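Local structure of type 2A phosphatase-associated protein 42 (Saccharomyces cerevisiae, 2V0P) at residues 109-114 / 213-218; 71-76 / 206-211. The protein associates with the catalytic subunits of PP2A and the phosphatase SIT4, inhibits SIT4, and takes part in negative regulation of TOR signalling in response to the nitrogen source. All coordinates share one frame; numbering follows the deposited sequence.

Interaction 1: residues 109-114 / 213-218; sequences ESFINF and LDTINN
Phe111 reaches from helix 93-120 onto Thr215 and Asn218 of helix 199-231, one helix turn apart, in the all-helical, tetratricopeptide repeat-like fold of this N-terminal domain. The methyl CG2 of Thr215 lies 3.6 Å from CD1 of Phe111 and is almost as near its CB, the two side chains passing each other in opposite directions. At the far end of the ring, CZ of Phe111 meets CB of Asn218 at 3.6 Å, and the amide is turned 37° from the ring plane. Thr215 suits the place because its two branches divide the work. With CG2 anti to the backbone N, OG1 stands beside that nitrogen (chi1 -67°), where it hydrogen-bonds to the carbonyl O of Phe211, one turn earlier. Its hydroxyl is thus satisfied within its own helix, and the same OG1 also sits 3.7 Å from CD2 of Phe114, at the edge of that ring. Replacing Phe111 by an alanine takes away the ring and would probably open a gap between the segments, leaving Thr215 CG2 and Asn218 CB without their aromatic partner. Segments 109-114 and 213-218 run nearly antiparallel, at 154°, with their axes 10.2 Å apart at closest approach. Around these contacts, Tyr77 of helix 75-83 touches both Phe111 and Thr215, while Ile219 and Asn222 add to the surroundings of the Phe111 ring. Asp214, whose OD2 also bonds to the hydroxyl of Tyr77, steadies the amide of Asn218: ND2 of Asn218 donates to OD2 of Asp214 at 3.0 Å, the acceptor lying close to the amide plane but met from above its own carboxylate plane.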
loop_
_atom_site.group_PDB
_atom_site.type_symbol
_atom_site.label_atom_id
_atom_site.label_comp_id
_atom_site.label_asym_id
_atom_site.label_seq_id
_atom_site.Cartn_x
_atom_site.Cartn_y
_atom_site.Cartn_z
ATOM N N GLU A 109 12.641 14.638 0.743
ATOM C CA GLU A 109 13.144 15.915 1.169
ATOM C C GLU A 109 13.512 16.783 -0.064
ATOM O O GLU A 109 13.123 17.933 -0.080
ATOM C CB GLU A 109 14.327 15.789 2.104
ATOM C CG GLU A 109 14.681 17.022 2.841
ATOM C CD GLU A 109 15.613 16.743 4.011
ATOM O OE1 GLU A 109 15.579 15.602 4.551
ATOM O OE2 GLU A 109 16.370 17.668 4.406
ATOM N N SER A 110 14.252 16.231 -1.015
ATOM C CA SER A 110 14.628 16.959 -2.210
ATOM C C SER A 110 13.381 17.433 -2.960
ATOM O O SER A 110 13.316 18.571 -3.403
ATOM C CB SER A 110 15.510 16.163 -3.155
ATOM O OG SER A 110 16.798 16.070 -2.669
ATOM N N PHE A 111 12.425 16.542 -3.119
ATOM C CA PHE A 111 11.158 16.888 -3.788
ATOM C C PHE A 111 10.494 18.055 -3.084
ATOM O O PHE A 111 9.996 18.937 -3.737
ATOM C CB PHE A 111 10.229 15.650 -3.882
ATOM C CG PHE A 111 10.554 14.724 -5.015
ATOM C CD1 PHE A 111 10.609 15.191 -6.322
ATOM C CD2 PHE A 111 10.722 13.354 -4.789
ATOM C CE1 PHE A 111 10.909 14.365 -7.375
ATOM C CE2 PHE A 111 11.029 12.515 -5.830
ATOM C CZ PHE A 111 11.128 13.024 -7.165
ATOM N N ILE A 112 10.505 18.067 -1.754
ATOM C CA ILE A 112 9.892 19.149 -0.993
ATOM C C ILE A 112 10.663 20.511 -1.072
ATOM O O ILE A 112 10.075 21.578 -1.221
ATOM C CB ILE A 112 9.525 18.684 0.442
ATOM C CG1 ILE A 112 8.495 17.512 0.335
ATOM C CG2 ILE A 112 8.975 19.816 1.252
ATOM C CD1 ILE A 112 8.029 16.972 1.659
ATOM N N ASN A 113 11.982 20.420 -1.007
ATOM C CA ASN A 113 12.883 21.521 -1.354
ATOM C C ASN A 113 12.496 22.171 -2.692
ATOM O O ASN A 113 12.298 23.336 -2.727
ATOM C CB ASN A 113 14.329 20.991 -1.390
ATOM C CG ASN A 113 14.866 20.698 -0.028
ATOM O OD1 ASN A 113 14.246 21.028 0.944
ATOM N ND2 ASN A 113 16.070 20.100 0.053
ATOM N N PHE A 114 12.323 21.374 -3.746
ATOM C CA PHE A 114 11.944 21.816 -5.052
ATOM C C PHE A 114 10.605 22.624 -5.011
ATOM O O PHE A 114 10.579 23.670 -5.494
ATOM C CB PHE A 114 11.877 20.654 -6.007
ATOM C CG PHE A 114 11.305 20.975 -7.370
ATOM C CD1 PHE A 114 11.899 21.950 -8.211
ATOM C CD2 PHE A 114 10.205 20.280 -7.844
ATOM C CE1 PHE A 114 11.372 22.243 -9.449
ATOM C CE2 PHE A 114 9.681 20.559 -9.164
ATOM C CZ PHE A 114 10.275 21.572 -9.949
ATOM N N LEU A 213 3.847 18.981 -10.791
ATOM C CA LEU A 213 2.763 18.033 -10.777
ATOM C C LEU A 213 3.343 16.583 -10.644
ATOM O O LEU A 213 2.901 15.887 -9.793
ATOM C CB LEU A 213 1.865 18.220 -11.972
ATOM C CG LEU A 213 1.099 19.566 -11.841
ATOM C CD1 LEU A 213 0.748 20.034 -13.190
ATOM C CD2 LEU A 213 -0.193 19.399 -11.005
ATOM N N ASP A 214 4.325 16.205 -11.459
ATOM C CA ASP A 214 4.982 14.927 -11.395
ATOM C C ASP A 214 5.427 14.639 -9.986
ATOM O O ASP A 214 5.236 13.554 -9.522
ATOM C CB ASP A 214 6.237 14.895 -12.311
ATOM C CG ASP A 214 6.831 13.469 -12.455
ATOM O OD1 ASP A 214 6.047 12.536 -12.776
ATOM O OD2 ASP A 214 8.056 13.288 -12.262
ATOM N N THR A 215 5.992 15.630 -9.309
ATOM C CA THR A 215 6.501 15.558 -7.924
ATOM C C THR A 215 5.466 15.012 -6.950
ATOM O O THR A 215 5.782 14.181 -6.117
ATOM C CB THR A 215 7.060 16.955 -7.466
ATOM O OG1 THR A 215 8.200 17.214 -8.242
ATOM C CG2 THR A 215 7.486 17.015 -6.006
ATOM N N ILE A 216 4.225 15.465 -7.057
ATOM C CA ILE A 216 3.230 14.968 -6.145
ATOM C C ILE A 216 3.138 13.422 -6.269
ATOM O O ILE A 216 3.111 12.783 -5.277
ATOM C CB ILE A 216 1.854 15.660 -6.311
ATOM C CG1 ILE A 216 1.923 17.149 -5.920
ATOM C CG2 ILE A 216 0.767 14.903 -5.523
ATOM C CD1 ILE A 216 2.436 17.477 -4.576
ATOM N N ASN A 217 3.149 12.887 -7.470
ATOM C CA ASN A 217 3.147 11.455 -7.707
ATOM C C ASN A 217 4.343 10.741 -7.133
ATOM O O ASN A 217 4.242 9.638 -6.652
ATOM C CB ASN A 217 3.053 11.121 -9.172
ATOM C CG ASN A 217 1.647 11.378 -9.730
ATOM O OD1 ASN A 217 0.652 11.241 -9.032
ATOM N ND2 ASN A 217 1.584 11.735 -10.974
ATOM N N ASN A 218 5.494 11.381 -7.225
ATOM C CA ASN A 218 6.667 10.781 -6.707
ATOM C C ASN A 218 6.688 10.839 -5.205
ATOM O O ASN A 218 7.179 9.888 -4.562
ATOM C CB ASN A 218 7.917 11.445 -7.330
ATOM C CG ASN A 218 7.909 11.410 -8.807
ATOM O OD1 ASN A 218 7.430 10.520 -9.393
ATOM N ND2 ASN A 218 8.398 12.480 -9.431
#

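Interaction 2: residues 71-76 / 206-211; sequences KFLAVD and MRLHHF
Leu208 of helix 199-231 spreads its two methyls over neighbouring residues of 71-76, the segment that leads into helix 75-83. Its CD1 meets CD1 of Leu73 at 3.7 Å, while CD2 lies 3.7 Å from CB of Ala74. The fork depends on the torsions: CG stands beside the backbone N and anti to the carbonyl carbon (chi1 -68°), and the extended chi2 of 174° sets one branch toward each partner. Leu73 adopts nearly the same shape, yet the two leucine side chains cross at about a right angle, so that they meet through methyl ends and the CB of Leu73 rather than along their lengths. Beyond Leu208, Leu73 also packs on Leu117 of helix 93-120 and on Tyr121 and Leu123, which makes a branched apolar chain a natural choice here. Ala74 is the residue nearest the helix, its CA 6.8 Å from that of Leu208, and a single methyl fits so close an approach. That methyl also lies 4.0 Å from CD2 of Phe211, one turn further along the helix from Leu208. CB of Phe211 points toward 71-76, and its ring has Arg207 O 3.3 Å above the plane of one face, displaced toward the rim, and stacks with Tyr77. This is plain apolar packing within the tetratricopeptide repeat-like domain: largely buried side chains join the residues just ahead of helix 75-83 to helix 199-231 through van der Waals contact and apolar burial; lacking a directional bond, the fit rests on methyl positions and the rotamers that place them.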
loop_
_atom_site.group_PDB
_atom_site.type_symbol
_atom_site.label_atom_id
_atom_site.label_comp_id
_atom_site.label_asym_id
_atom_site.label_seq_id
_atom_site.Cartn_x
_atom_site.Cartn_y
_atom_site.Cartn_z
ATOM N N LYS A 71 16.066 26.738 -15.730
ATOM C CA LYS A 71 16.351 25.300 -15.707
ATOM C C LYS A 71 16.754 24.831 -14.304
ATOM O O LYS A 71 16.358 23.808 -13.871
ATOM C CB LYS A 71 17.567 24.988 -16.590
ATOM C CG LYS A 71 17.249 24.588 -18.004
ATOM C CD LYS A 71 18.489 24.666 -18.952
ATOM C CE LYS A 71 19.865 24.877 -18.267
ATOM N NZ LYS A 71 20.451 26.270 -18.623
ATOM N N PHE A 72 17.588 25.627 -13.650
ATOM C CA PHE A 72 18.241 25.295 -12.409
ATOM C C PHE A 72 17.293 25.212 -11.227
ATOM O O PHE A 72 17.657 24.692 -10.228
ATOM C CB PHE A 72 19.284 26.351 -12.068
ATOM C CG PHE A 72 20.363 26.517 -13.128
ATOM C CD1 PHE A 72 20.911 25.422 -13.756
ATOM C CD2 PHE A 72 20.780 27.778 -13.506
ATOM C CE1 PHE A 72 21.871 25.576 -14.753
ATOM C CE2 PHE A 72 21.770 27.953 -14.472
ATOM C CZ PHE A 72 22.304 26.850 -15.102
ATOM N N LEU A 73 16.155 25.851 -11.292
ATOM C CA LEU A 73 15.191 25.770 -10.222
ATOM C C LEU A 73 14.806 24.250 -10.113
ATOM O O LEU A 73 14.279 23.797 -9.096
ATOM C CB LEU A 73 13.956 26.595 -10.607
ATOM C CG LEU A 73 14.052 28.136 -10.498
ATOM C CD1 LEU A 73 12.793 28.838 -10.994
ATOM C CD2 LEU A 73 14.372 28.594 -9.075
ATOM N N ALA A 74 15.037 23.502 -11.162
ATOM C CA ALA A 74 14.769 21.994 -11.099
ATOM C C ALA A 74 15.876 21.057 -10.522
ATOM O O ALA A 74 15.711 19.810 -10.503
ATOM C CB ALA A 74 14.329 21.500 -12.355
ATOM N N VAL A 75 16.969 21.618 -10.054
ATOM C CA VAL A 75 18.031 20.802 -9.500
ATOM C C VAL A 75 17.483 19.883 -8.354
ATOM O O VAL A 75 17.721 18.753 -8.375
ATOM C CB VAL A 75 19.261 21.561 -9.015
ATOM C CG1 VAL A 75 19.806 22.523 -10.077
ATOM C CG2 VAL A 75 19.052 22.248 -7.737
ATOM N N ASP A 76 16.710 20.399 -7.423
ATOM C CA ASP A 76 16.155 19.537 -6.396
ATOM C C ASP A 76 15.180 18.486 -6.939
ATOM O O ASP A 76 15.094 17.389 -6.347
ATOM C CB ASP A 76 15.506 20.349 -5.326
ATOM C CG ASP A 76 16.482 21.217 -4.598
ATOM O OD1 ASP A 76 17.511 20.673 -4.166
ATOM O OD2 ASP A 76 16.202 22.434 -4.476
HETATM N N MSE A 206 7.026 26.084 -18.292
HETATM C CA MSE A 206 6.056 24.979 -18.442
HETATM C C MSE A 206 6.702 23.675 -17.990
HETATM O O MSE A 206 6.033 22.769 -17.468
HETATM C CB MSE A 206 5.553 24.857 -19.891
HETATM C CG MSE A 206 4.343 23.905 -20.073
HETATM SE SE MSE A 206 2.790 24.563 -19.072
HETATM C CE MSE A 206 2.403 26.193 -20.087
ATOM N N ARG A 207 7.988 23.548 -18.249
ATOM C CA ARG A 207 8.669 22.368 -17.839
ATOM C C ARG A 207 8.649 22.286 -16.268
ATOM O O ARG A 207 8.266 21.268 -15.686
ATOM C CB ARG A 207 10.024 22.305 -18.529
ATOM C CG ARG A 207 10.907 21.168 -18.136
ATOM C CD ARG A 207 12.070 21.109 -19.104
ATOM N NE ARG A 207 11.597 20.708 -20.423
ATOM C CZ ARG A 207 12.165 21.043 -21.577
ATOM N NH1 ARG A 207 13.251 21.817 -21.618
ATOM N NH2 ARG A 207 11.628 20.604 -22.707
ATOM N N LEU A 208 8.951 23.388 -15.588
ATOM C CA LEU A 208 8.884 23.382 -14.127
ATOM C C LEU A 208 7.453 23.022 -13.672
ATOM O O LEU A 208 7.259 22.304 -12.713
ATOM C CB LEU A 208 9.326 24.739 -13.542
ATOM C CG LEU A 208 10.815 24.961 -13.788
ATOM C CD1 LEU A 208 11.161 26.395 -13.313
ATOM C CD2 LEU A 208 11.729 24.011 -13.108
ATOM N N HIS A 209 6.470 23.562 -14.380
ATOM C CA HIS A 209 5.080 23.328 -14.056
ATOM C C HIS A 209 4.804 21.799 -14.057
ATOM O O HIS A 209 4.222 21.336 -13.142
ATOM C CB HIS A 209 4.180 24.072 -15.047
ATOM C CG HIS A 209 2.780 24.254 -14.563
ATOM N ND1 HIS A 209 1.932 25.214 -15.078
ATOM C CD2 HIS A 209 2.101 23.643 -13.568
ATOM C CE1 HIS A 209 0.770 25.137 -14.454
ATOM N NE2 HIS A 209 0.855 24.202 -13.530
ATOM N N HIS A 210 5.298 21.077 -15.051
ATOM C CA HIS A 210 5.010 19.686 -15.267
ATOM C C HIS A 210 5.735 18.964 -14.143
ATOM O O HIS A 210 5.149 18.134 -13.504
ATOM C CB HIS A 210 5.476 19.255 -16.645
ATOM C CG HIS A 210 5.636 17.793 -16.806
ATOM N ND1 HIS A 210 6.863 17.198 -17.016
ATOM C CD2 HIS A 210 4.739 16.784 -16.735
ATOM C CE1 HIS A 210 6.710 15.887 -17.074
ATOM N NE2 HIS A 210 5.430 15.612 -16.909
ATOM N N PHE A 211 6.985 19.383 -13.876
ATOM C CA PHE A 211 7.747 18.835 -12.753
ATOM C C PHE A 211 7.052 18.901 -11.382
ATOM O O PHE A 211 7.075 17.916 -10.624
ATOM C CB PHE A 211 9.147 19.426 -12.720
ATOM C CG PHE A 211 9.953 19.130 -13.923
ATOM C CD1 PHE A 211 9.620 18.144 -14.791
ATOM C CD2 PHE A 211 11.162 19.849 -14.138
ATOM C CE1 PHE A 211 10.439 17.849 -15.917
ATOM C CE2 PHE A 211 11.964 19.578 -15.214
ATOM C CZ PHE A 211 11.617 18.591 -16.120
#

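Overall arrangement
Both interactions are buried and both use helix 199-231, which offers residues 206-211 to the entry of helix 75-83 and residues 213-218 to helix 93-120. Interaction 1 lies nearer the middle of the chain, its centre about 4 Å from the chain's centre against 10 Å for interaction 2, and their own centres are 11 Å apart. They merge into one core: Phe114 CZ of 109-114 packs 3.7 Å from Phe211 CB of 206-211, and Tyr77 borders both. Their chemistry differs, however. Interaction 1 sets aromatic rings against side chains whose polar ends, Thr215 OG1 and Asn218 ND2, bond within their own helix, whereas interaction 2 is purely aliphatic and aromatic.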